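Local coordinates for protein tumor necrosis factor ligand superfamily member 9 (PDB 6MKB) that binds the receptor TNFRSF9 (4-1BB) as a cytokine of the tumour necrosis factor family and induces proliferation of activated peripheral blood T-cells, at residues L59-L64 / S118-L123; V9-L14 / F159-V164; L87-Q92 / H129-G134. All coordinates share one frame; numbering follows the deposited sequence.

Contact 1. Residues L59-L64 / S118-L123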
loop_
_atom_site.group_PDB
_atom_site.type_symbol
_atom_site.label_atom_id
_atom_site.label_comp_id
_atom_site.label_asym_id
_atom_site.label_seq_id
_atom_site.Cartn_x
_atom_site.Cartn_y
_atom_site.Cartn_z
ATOM N N LEU B 59 -5.046 -11.730 -13.064
ATOM C CA LEU B 59 -4.222 -10.640 -12.562
ATOM C C LEU B 59 -4.790 -10.200 -11.215
ATOM O O LEU B 59 -5.939 -9.748 -11.134
ATOM C CB LEU B 59 -4.177 -9.479 -13.574
ATOM C CG LEU B 59 -3.214 -8.335 -13.267
ATOM C CD1 LEU B 59 -1.742 -8.783 -13.395
ATOM C CD2 LEU B 59 -3.506 -7.138 -14.163
ATOM N N TYR B 60 -4.007 -10.400 -10.149
ATOM C CA TYR B 60 -4.420 -10.055 -8.796
ATOM C C TYR B 60 -3.616 -8.889 -8.272
ATOM O O TYR B 60 -2.405 -8.815 -8.497
ATOM C CB TYR B 60 -4.241 -11.255 -7.825
ATOM C CG TYR B 60 -5.260 -12.364 -7.975
ATOM C CD1 TYR B 60 -5.130 -13.327 -8.976
ATOM C CD2 TYR B 60 -6.333 -12.477 -7.094
ATOM C CE1 TYR B 60 -6.063 -14.354 -9.120
ATOM C CE2 TYR B 60 -7.266 -13.506 -7.220
ATOM C CZ TYR B 60 -7.138 -14.434 -8.247
ATOM O OH TYR B 60 -8.062 -15.446 -8.389
ATOM N N TYR B 61 -4.286 -7.994 -7.543
ATOM C CA TYR B 61 -3.635 -6.917 -6.834
ATOM C C TYR B 61 -3.327 -7.505 -5.471
ATOM O O TYR B 61 -4.260 -7.827 -4.732
ATOM C CB TYR B 61 -4.554 -5.702 -6.768
ATOM C CG TYR B 61 -4.020 -4.523 -5.981
ATOM C CD1 TYR B 61 -4.048 -4.518 -4.588
ATOM C CD2 TYR B 61 -3.620 -3.359 -6.624
ATOM C CE1 TYR B 61 -3.612 -3.417 -3.860
ATOM C CE2 TYR B 61 -3.221 -2.240 -5.906
ATOM C CZ TYR B 61 -3.182 -2.284 -4.524
ATOM O OH TYR B 61 -2.763 -1.182 -3.805
ATOM N N VAL B 62 -2.046 -7.774 -5.179
ATOM C CA VAL B 62 -1.657 -8.379 -3.905
ATOM C C VAL B 62 -1.109 -7.274 -3.031
ATOM O O VAL B 62 -0.383 -6.403 -3.527
ATOM C CB VAL B 62 -0.656 -9.545 -4.097
ATOM C CG1 VAL B 62 -0.507 -10.346 -2.806
ATOM C CG2 VAL B 62 -1.081 -10.454 -5.240
ATOM N N PHE B 63 -1.505 -7.257 -1.748
ATOM C CA PHE B 63 -1.077 -6.209 -0.826
ATOM C C PHE B 63 -0.618 -6.792 0.500
ATOM O O PHE B 63 -1.091 -7.843 0.942
ATOM C CB PHE B 63 -2.183 -5.153 -0.611
ATOM C CG PHE B 63 -3.474 -5.654 -0.001
ATOM C CD1 PHE B 63 -3.642 -5.698 1.386
ATOM C CD2 PHE B 63 -4.541 -6.041 -0.807
ATOM C CE1 PHE B 63 -4.828 -6.185 1.952
ATOM C CE2 PHE B 63 -5.735 -6.501 -0.238
ATOM C CZ PHE B 63 -5.872 -6.566 1.133
ATOM N N LEU B 64 0.322 -6.066 1.121
ATOM C CA LEU B 64 0.925 -6.286 2.426
ATOM C C LEU B 64 0.931 -4.984 3.168
ATOM O O LEU B 64 1.273 -3.949 2.588
ATOM C CB LEU B 64 2.358 -6.802 2.321
ATOM C CG LEU B 64 2.586 -8.186 1.716
ATOM C CD1 LEU B 64 4.102 -8.406 1.421
ATOM C CD2 LEU B 64 2.063 -9.290 2.642
ATOM N N SER B 118 2.811 0.110 3.874
ATOM C CA SER B 118 2.034 -0.688 2.935
ATOM C C SER B 118 2.869 -0.989 1.692
ATOM O O SER B 118 3.807 -0.255 1.385
ATOM C CB SER B 118 0.746 0.022 2.547
ATOM O OG SER B 118 -0.058 0.264 3.685
ATOM N N TRP B 119 2.520 -2.068 0.989
ATOM C CA TRP B 119 3.153 -2.551 -0.227
ATOM C C TRP B 119 2.096 -3.174 -1.128
ATOM O O TRP B 119 1.137 -3.776 -0.633
ATOM C CB TRP B 119 4.232 -3.587 0.146
ATOM C CG TRP B 119 4.873 -4.340 -0.993
ATOM C CD1 TRP B 119 6.091 -4.093 -1.549
ATOM C CD2 TRP B 119 4.385 -5.544 -1.618
ATOM N NE1 TRP B 119 6.389 -5.057 -2.487
ATOM C CE2 TRP B 119 5.367 -5.963 -2.543
ATOM C CE3 TRP B 119 3.216 -6.328 -1.466
ATOM C CZ2 TRP B 119 5.209 -7.095 -3.335
ATOM C CZ3 TRP B 119 3.060 -7.460 -2.250
ATOM C CH2 TRP B 119 4.040 -7.831 -3.175
ATOM N N SER B 120 2.288 -3.085 -2.445
ATOM C CA SER B 120 1.371 -3.743 -3.383
ATOM C C SER B 120 2.070 -4.079 -4.671
ATOM O O SER B 120 3.055 -3.436 -5.037
ATOM C CB SER B 120 0.117 -2.913 -3.660
ATOM O OG SER B 120 0.406 -1.669 -4.276
ATOM N N GLN B 121 1.557 -5.110 -5.354
ATOM C CA GLN B 121 2.029 -5.524 -6.657
ATOM C C GLN B 121 0.912 -6.223 -7.414
ATOM O O GLN B 121 0.176 -7.029 -6.826
ATOM C CB GLN B 121 3.258 -6.441 -6.541
ATOM C CG GLN B 121 4.151 -6.372 -7.782
ATOM C CD GLN B 121 5.526 -5.891 -7.405
ATOM O OE1 GLN B 121 5.751 -4.690 -7.156
ATOM N NE2 GLN B 121 6.461 -6.814 -7.304
ATOM N N LEU B 122 0.809 -5.942 -8.725
ATOM C CA LEU B 122 -0.127 -6.620 -9.597
ATOM C C LEU B 122 0.596 -7.858 -10.106
ATOM O O LEU B 122 1.671 -7.740 -10.697
ATOM C CB LEU B 122 -0.593 -5.690 -10.721
ATOM C CG LEU B 122 -1.655 -4.638 -10.351
ATOM C CD1 LEU B 122 -1.642 -3.480 -11.349
ATOM C CD2 LEU B 122 -3.066 -5.256 -10.270
ATOM N N LEU B 123 0.075 -9.046 -9.787
ATOM C CA LEU B 123 0.729 -10.312 -10.144
ATOM C C LEU B 123 -0.178 -11.268 -10.907
ATOM O O LEU B 123 -1.366 -11.404 -10.590
ATOM C CB LEU B 123 1.217 -11.039 -8.859
ATOM C CG LEU B 123 2.294 -10.343 -8.003
ATOM C CD1 LEU B 123 2.323 -10.921 -6.602
ATOM C CD2 LEU B 123 3.660 -10.470 -8.620
#
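The indole of Trp119 is flanked on both faces and at one edge. Leu64 runs alongside it and sets CD1 above one face, displaced toward the rim and 3.7 Å from Trp119 CE3. On the opposite face is the backbone N of Gln121 from the same strand, also near the rim, while Leu64 N sits in plane at the edge. With chi1 at 172°, CG of Trp119 is swung beside its own carbonyl carbon, which lays the six-membered ring along residues 62-64.

The phenol of Tyr61 has Leu122 CD2 at its edge, near the ring plane, and the same methyl packs 3.8 Å from Tyr61 CB. Further out, the hydroxyl of Ser120 gives a weak hydrogen bond from OG to Tyr61 OH, 3.2 Å long. Val62 and Leu123 meet at about a right angle on the Trp119 side, CG2 to CD1 at 3.7 Å.

The strands run antiparallel, at 164°, and are joined by six backbone bonds; Leu123 N to Tyr60 O, at 2.8 Å, points almost straight down the carbonyl. They are neighbours in the inner sheet of the TNF-family jelly roll. Leu87 of strand 80-90 packs on Val62, Trp119 and Leu123, closing the sandwich core. On the other face the ring of Tyr61 meets that of Phe63 of the second subunit, planes about 35° apart, and Phe63 meets Tyr61 of that subunit likewise; Leu122 touches its Lys12.

Chemically the pairing is two-sided. Val62, Leu64, Leu123 and the indole supply most of the apolar inward face. The face of Tyr61, Phe63 and Leu122 is mainly aromatic and aliphatic, with Ser118 and Ser120 as polar additions, consistent with a dimer contact in which ring and aliphatic packing is prominent.

Contact 2. Residues V9-L14 / F159-V164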
loop_
_atom_site.group_PDB
_atom_site.type_symbol
_atom_site.label_atom_id
_atom_site.label_comp_id
_atom_site.label_asym_id
_atom_site.label_seq_id
_atom_site.Cartn_x
_atom_site.Cartn_y
_atom_site.Cartn_z
ATOM N N VAL B 9 -13.809 -11.039 -5.973
ATOM C CA VAL B 9 -12.843 -11.950 -5.367
ATOM C C VAL B 9 -11.876 -11.079 -4.590
ATOM O O VAL B 9 -11.166 -10.267 -5.183
ATOM C CB VAL B 9 -12.169 -12.866 -6.411
ATOM C CG1 VAL B 9 -11.078 -13.723 -5.771
ATOM C CG2 VAL B 9 -13.200 -13.743 -7.125
ATOM N N PHE B 10 -11.944 -11.158 -3.245
ATOM C CA PHE B 10 -11.164 -10.331 -2.323
ATOM C C PHE B 10 -10.903 -11.054 -1.015
ATOM O O PHE B 10 -11.765 -11.774 -0.513
ATOM C CB PHE B 10 -11.927 -8.993 -2.038
ATOM C CG PHE B 10 -11.259 -8.033 -1.061
ATOM C CD1 PHE B 10 -10.231 -7.194 -1.475
ATOM C CD2 PHE B 10 -11.664 -7.970 0.267
ATOM C CE1 PHE B 10 -9.612 -6.322 -0.577
ATOM C CE2 PHE B 10 -11.055 -7.088 1.159
ATOM C CZ PHE B 10 -10.035 -6.270 0.732
ATOM N N ALA B 11 -9.723 -10.815 -0.439
ATOM C CA ALA B 11 -9.316 -11.330 0.868
ATOM C C ALA B 11 -8.452 -10.305 1.596
ATOM O O ALA B 11 -7.652 -9.622 0.966
ATOM C CB ALA B 11 -8.561 -12.638 0.717
ATOM N N LYS B 12 -8.633 -10.190 2.909
ATOM C CA LYS B 12 -7.830 -9.345 3.797
ATOM C C LYS B 12 -7.690 -10.067 5.116
ATOM O O LYS B 12 -8.622 -10.063 5.923
ATOM C CB LYS B 12 -8.404 -7.920 3.985
ATOM C CG LYS B 12 -7.406 -6.990 4.682
ATOM C CD LYS B 12 -7.965 -5.608 5.032
ATOM C CE LYS B 12 -7.054 -4.971 6.055
ATOM N NZ LYS B 12 -7.391 -3.556 6.315
ATOM N N LEU B 13 -6.554 -10.750 5.291
ATOM C CA LEU B 13 -6.209 -11.522 6.489
ATOM C C LEU B 13 -5.504 -10.625 7.470
ATOM O O LEU B 13 -4.831 -9.699 7.049
ATOM C CB LEU B 13 -5.330 -12.749 6.141
ATOM C CG LEU B 13 -5.870 -13.685 5.054
ATOM C CD1 LEU B 13 -4.906 -14.790 4.770
ATOM C CD2 LEU B 13 -7.212 -14.257 5.412
ATOM N N LEU B 14 -5.677 -10.877 8.772
ATOM C CA LEU B 14 -5.064 -10.084 9.845
ATOM C C LEU B 14 -4.134 -10.987 10.615
ATOM O O LEU B 14 -4.508 -12.099 10.973
ATOM C CB LEU B 14 -6.128 -9.435 10.758
ATOM C CG LEU B 14 -7.227 -8.582 10.084
ATOM C CD1 LEU B 14 -8.160 -8.025 11.132
ATOM C CD2 LEU B 14 -6.642 -7.430 9.260
ATOM N N PHE B 159 -2.562 -8.882 5.152
ATOM C CA PHE B 159 -2.175 -9.434 3.879
ATOM C C PHE B 159 -3.447 -9.811 3.155
ATOM O O PHE B 159 -4.394 -10.304 3.775
ATOM C CB PHE B 159 -1.225 -10.619 4.086
ATOM C CG PHE B 159 -1.205 -11.741 3.077
ATOM C CD1 PHE B 159 -0.837 -11.503 1.752
ATOM C CD2 PHE B 159 -1.415 -13.059 3.480
ATOM C CE1 PHE B 159 -0.793 -12.553 0.820
ATOM C CE2 PHE B 159 -1.320 -14.113 2.564
ATOM C CZ PHE B 159 -1.021 -13.855 1.238
ATOM N N GLY B 160 -3.474 -9.528 1.862
ATOM C CA GLY B 160 -4.607 -9.886 1.023
ATOM C C GLY B 160 -4.363 -9.712 -0.458
ATOM O O GLY B 160 -3.234 -9.469 -0.890
ATOM N N LEU B 161 -5.437 -9.845 -1.236
ATOM C CA LEU B 161 -5.446 -9.720 -2.696
ATOM C C LEU B 161 -6.853 -9.586 -3.201
ATOM O O LEU B 161 -7.818 -9.793 -2.453
ATOM C CB LEU B 161 -4.736 -10.893 -3.451
ATOM C CG LEU B 161 -4.859 -12.361 -2.945
ATOM C CD1 LEU B 161 -6.267 -12.824 -2.851
ATOM C CD2 LEU B 161 -4.177 -13.287 -3.873
ATOM N N PHE B 162 -6.962 -9.202 -4.472
ATOM C CA PHE B 162 -8.211 -9.114 -5.182
ATOM C C PHE B 162 -8.006 -9.355 -6.665
ATOM O O PHE B 162 -7.007 -8.925 -7.223
ATOM C CB PHE B 162 -8.961 -7.808 -4.935
ATOM C CG PHE B 162 -8.265 -6.482 -4.955
ATOM C CD1 PHE B 162 -8.133 -5.771 -6.141
ATOM C CD2 PHE B 162 -7.919 -5.839 -3.759
ATOM C CE1 PHE B 162 -7.607 -4.459 -6.135
ATOM C CE2 PHE B 162 -7.393 -4.535 -3.756
ATOM C CZ PHE B 162 -7.261 -3.846 -4.937
ATOM N N LEU B 163 -8.954 -10.065 -7.298
ATOM C CA LEU B 163 -8.911 -10.350 -8.717
ATOM C C LEU B 163 -9.317 -9.108 -9.495
ATOM O O LEU B 163 -10.441 -8.622 -9.358
ATOM C CB LEU B 163 -9.792 -11.564 -9.074
ATOM C CG LEU B 163 -9.855 -11.992 -10.559
ATOM C CD1 LEU B 163 -8.448 -12.275 -11.124
ATOM C CD2 LEU B 163 -10.721 -13.237 -10.718
ATOM N N VAL B 164 -8.387 -8.612 -10.316
ATOM C CA VAL B 164 -8.493 -7.408 -11.145
ATOM C C VAL B 164 -8.892 -7.788 -12.583
ATOM O O VAL B 164 -9.694 -7.105 -13.217
ATOM C CB VAL B 164 -7.124 -6.659 -11.078
ATOM C CG1 VAL B 164 -6.919 -5.698 -12.227
ATOM C CG2 VAL B 164 -6.950 -5.952 -9.740
HETATM O O HOH W 1 -12.837 -9.814 -8.479
#
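Phe10 and Phe162 touch through their edges, without stacking, at the tightest side-chain meeting of the two strands: Phe10 CD1 is 3.5 Å from Phe162 CD2. Their planes are inclined at 32°, and Phe162 CB sits in plane at the edge of the Phe10 ring. The torsions bring them together, since the Phe162 ring stands between its backbone N and carbonyl carbon (chi1 45°) whereas that of Phe10 is extended away from its own N.

The backbone is drawn in closely as well, Leu13 N donating to Phe159 O at 2.7 Å. Gly160 CA adds a CA-H...O contact to Ala11 O at 3.1 Å. Side chains on the opposite face touch more lightly: Leu13 and Phe159 reach into the core abreast, with Leu13 CD1 4.1 Å from Phe159 CD2, and Ala11 CB faces Leu161 CD1.

These strands, the first and last of the TNF homology domain, are adjacent and antiparallel in the inner sheet of the jelly roll, which brings the two ends of the domain together. Phe159 and Leu161 point into the sandwich, against Leu131 of strand 129-140. Phe162 faces the other way, stacking on Phe162 of the second subunit and on Tyr61 of its own chain, while Phe10 packs on Val164 of the second subunit.

The Val9 end is hydrated. Leu163 N reaches Val9 O directly, with the donor tilted 33° from the carbonyl plane, and Val9 CB touches Leu163 CB at 3.8 Å. The second link of this pair runs through a water, which accepts from Val9 N at 3.0 Å and donates to Leu163 O at 2.8 Å. On the more open side the partly exposed Lys12 chain runs out extended, away from close contact with strand 159-163.

Contact 3. Residues L87-Q92 / H129-G134; sequences LQAKPQ and HRLSVG
Gln88 leans over Ser132 and meets it almost from the start of its side chain: CB is 3.3 Å from Ser132 OG. CG, set beside the backbone N (chi1 -58°), passes more loosely above the same hydroxyl, and the chain then runs extended to CD, which comes level with Gly134 N. At the tip the amide divides its work. OE1 receives Ser132 OG at 2.7 Å, in the carbonyl plane and on a lone pair, with Thr25 adding a weak second bond; NE2 lies 3.5 Å from Gly134 CA, where the chain has no side chain to get in the way.

The serine hydroxyl stands between its own backbone N and carbonyl carbon, turned toward this amide. Behind it, Gln88 N gives a bond to Ser132 O and Ser132 N one to Gln88 O.

The two strands are antiparallel neighbours in the outer sheet of the TNF jelly roll. Their inward face is apolar: Leu87 CD1 rests 3.8 Å from Leu131 CG, Ala89 CB touches Leu131 CD1 at 3.7 Å, and Phe159 of strand 149-166 covers Leu87, Leu131 and Val133. On the outward face Lys90 and Arg130 touch through their CB atoms, while their charged ends both form salt bridges with Glu51; Arg130 also reaches Glu46.

Where strand 80-90 ends, a cis peptide leads into Pro91, whose CD sits 3.7 Å from the centroid of the His129 ring, 12° off its normal, in a CH-pi contact, and Ala89 CB stands at the edge of the same imidazole.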
loop_
_atom_site.group_PDB
_atom_site.type_symbol
_atom_site.label_atom_id
_atom_site.label_comp_id
_atom_site.label_asym_id
_atom_site.label_seq_id
_atom_site.Cartn_x
_atom_site.Cartn_y
_atom_site.Cartn_z
ATOM N N LEU B 87 6.661 -11.913 0.622
ATOM C CA LEU B 87 5.584 -12.681 -0.012
ATOM C C LEU B 87 6.179 -13.934 -0.606
ATOM O O LEU B 87 7.020 -13.828 -1.472
ATOM C CB LEU B 87 4.838 -11.859 -1.091
ATOM C CG LEU B 87 3.630 -12.572 -1.780
ATOM C CD1 LEU B 87 2.483 -12.821 -0.817
ATOM C CD2 LEU B 87 3.141 -11.792 -2.962
ATOM N N GLN B 88 5.765 -15.113 -0.115
ATOM C CA GLN B 88 6.247 -16.429 -0.543
ATOM C C GLN B 88 5.192 -17.091 -1.434
ATOM O O GLN B 88 4.147 -17.504 -0.946
ATOM C CB GLN B 88 6.579 -17.290 0.686
ATOM C CG GLN B 88 7.629 -16.658 1.630
ATOM C CD GLN B 88 7.659 -17.256 3.025
ATOM O OE1 GLN B 88 6.741 -17.972 3.475
ATOM N NE2 GLN B 88 8.729 -16.969 3.745
ATOM N N ALA B 89 5.442 -17.139 -2.750
ATOM C CA ALA B 89 4.518 -17.684 -3.748
ATOM C C ALA B 89 4.938 -19.069 -4.248
ATOM O O ALA B 89 6.116 -19.298 -4.545
ATOM C CB ALA B 89 4.401 -16.728 -4.926
ATOM N N LYS B 90 3.951 -19.990 -4.325
ATOM C CA LYS B 90 4.061 -21.364 -4.827
ATOM C C LYS B 90 3.027 -21.572 -5.951
ATOM O O LYS B 90 1.843 -21.671 -5.655
ATOM C CB LYS B 90 3.841 -22.381 -3.699
ATOM C CG LYS B 90 5.061 -22.659 -2.840
ATOM C CD LYS B 90 4.718 -23.596 -1.683
ATOM C CE LYS B 90 5.676 -23.403 -0.543
ATOM N NZ LYS B 90 5.240 -24.151 0.668
ATOM N N PRO B 91 3.411 -21.601 -7.241
ATOM C CA PRO B 91 4.773 -21.473 -7.796
ATOM C C PRO B 91 5.252 -20.009 -7.781
ATOM O O PRO B 91 4.477 -19.096 -7.539
ATOM C CB PRO B 91 4.598 -21.989 -9.230
ATOM C CG PRO B 91 3.218 -21.546 -9.593
ATOM C CD PRO B 91 2.413 -21.760 -8.322
ATOM N N GLN B 92 6.519 -19.805 -8.059
ATOM C CA GLN B 92 7.149 -18.513 -8.174
ATOM C C GLN B 92 6.518 -17.748 -9.334
ATOM O O GLN B 92 6.243 -18.340 -10.385
ATOM C CB GLN B 92 8.633 -18.792 -8.447
ATOM C CG GLN B 92 9.544 -17.601 -8.453
ATOM C CD GLN B 92 10.812 -17.948 -7.742
ATOM O OE1 GLN B 92 11.867 -18.028 -8.361
ATOM N NE2 GLN B 92 10.737 -18.177 -6.432
ATOM N N HIS B 129 -2.811 -21.340 -6.824
ATOM C CA HIS B 129 -1.660 -20.556 -6.367
ATOM C C HIS B 129 -1.697 -20.421 -4.848
ATOM O O HIS B 129 -2.747 -20.146 -4.269
ATOM C CB HIS B 129 -1.616 -19.170 -7.048
ATOM C CG HIS B 129 -0.260 -18.794 -7.551
ATOM N ND1 HIS B 129 0.791 -18.584 -6.687
ATOM C CD2 HIS B 129 0.168 -18.587 -8.813
ATOM C CE1 HIS B 129 1.823 -18.262 -7.444
ATOM N NE2 HIS B 129 1.502 -18.257 -8.728
ATOM N N ARG B 130 -0.558 -20.677 -4.211
ATOM C CA ARG B 130 -0.408 -20.648 -2.757
ATOM C C ARG B 130 0.515 -19.502 -2.400
ATOM O O ARG B 130 1.579 -19.333 -3.012
ATOM C CB ARG B 130 0.116 -22.002 -2.222
ATOM C CG ARG B 130 -0.883 -23.107 -2.474
ATOM C CD ARG B 130 -0.337 -24.470 -2.182
ATOM N NE ARG B 130 -1.458 -25.380 -2.009
ATOM C CZ ARG B 130 -2.027 -25.672 -0.849
ATOM N NH1 ARG B 130 -1.536 -25.183 0.286
ATOM N NH2 ARG B 130 -3.120 -26.418 -0.813
ATOM N N LEU B 131 0.067 -18.678 -1.450
ATOM C CA LEU B 131 0.755 -17.481 -1.003
ATOM C C LEU B 131 0.855 -17.478 0.518
ATOM O O LEU B 131 -0.151 -17.582 1.205
ATOM C CB LEU B 131 -0.045 -16.256 -1.490
ATOM C CG LEU B 131 0.413 -15.420 -2.700
ATOM C CD1 LEU B 131 0.923 -16.225 -3.823
ATOM C CD2 LEU B 131 -0.726 -14.582 -3.222
ATOM N N SER B 132 2.064 -17.416 1.037
ATOM C CA SER B 132 2.327 -17.322 2.465
ATOM C C SER B 132 3.197 -16.068 2.680
ATOM O O SER B 132 3.713 -15.506 1.704
ATOM C CB SER B 132 2.975 -18.602 3.004
ATOM O OG SER B 132 4.320 -18.773 2.597
ATOM N N VAL B 133 3.320 -15.595 3.924
ATOM C CA VAL B 133 4.106 -14.397 4.213
ATOM C C VAL B 133 5.109 -14.697 5.319
ATOM O O VAL B 133 4.733 -15.128 6.416
ATOM C CB VAL B 133 3.192 -13.192 4.585
ATOM C CG1 VAL B 133 4.011 -11.920 4.875
ATOM C CG2 VAL B 133 2.155 -12.936 3.492
ATOM N N GLY B 134 6.365 -14.428 5.032
ATOM C CA GLY B 134 7.436 -14.594 5.996
ATOM C C GLY B 134 7.843 -13.286 6.632
ATOM O O GLY B 134 7.981 -12.259 5.961
#

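Overall arrangement
Along the chain the segments come in the order 9-14, 59-64, 87-92, 118-123, 129-134 and 159-164: contact 2 joins the outermost pair, and contacts 1 and 3 interlock within it. Contacts 1 and 2, with centres about 9 Å apart, are consecutive in the inner sheet, because strands 58-70 and 149-166 pair directly, as in Tyr61 N to Phe162 O. Contact 3 belongs to the outer sheet, its centre about 12 Å from contact 1 and 14 Å from contact 2. Leu64, Leu123 and Phe159 bridge the sandwich to Val133 and Leu87. Contacts 1 and 2 thus both contribute to the surface that meets the second subunit, whereas contact 3 touches no other subunit.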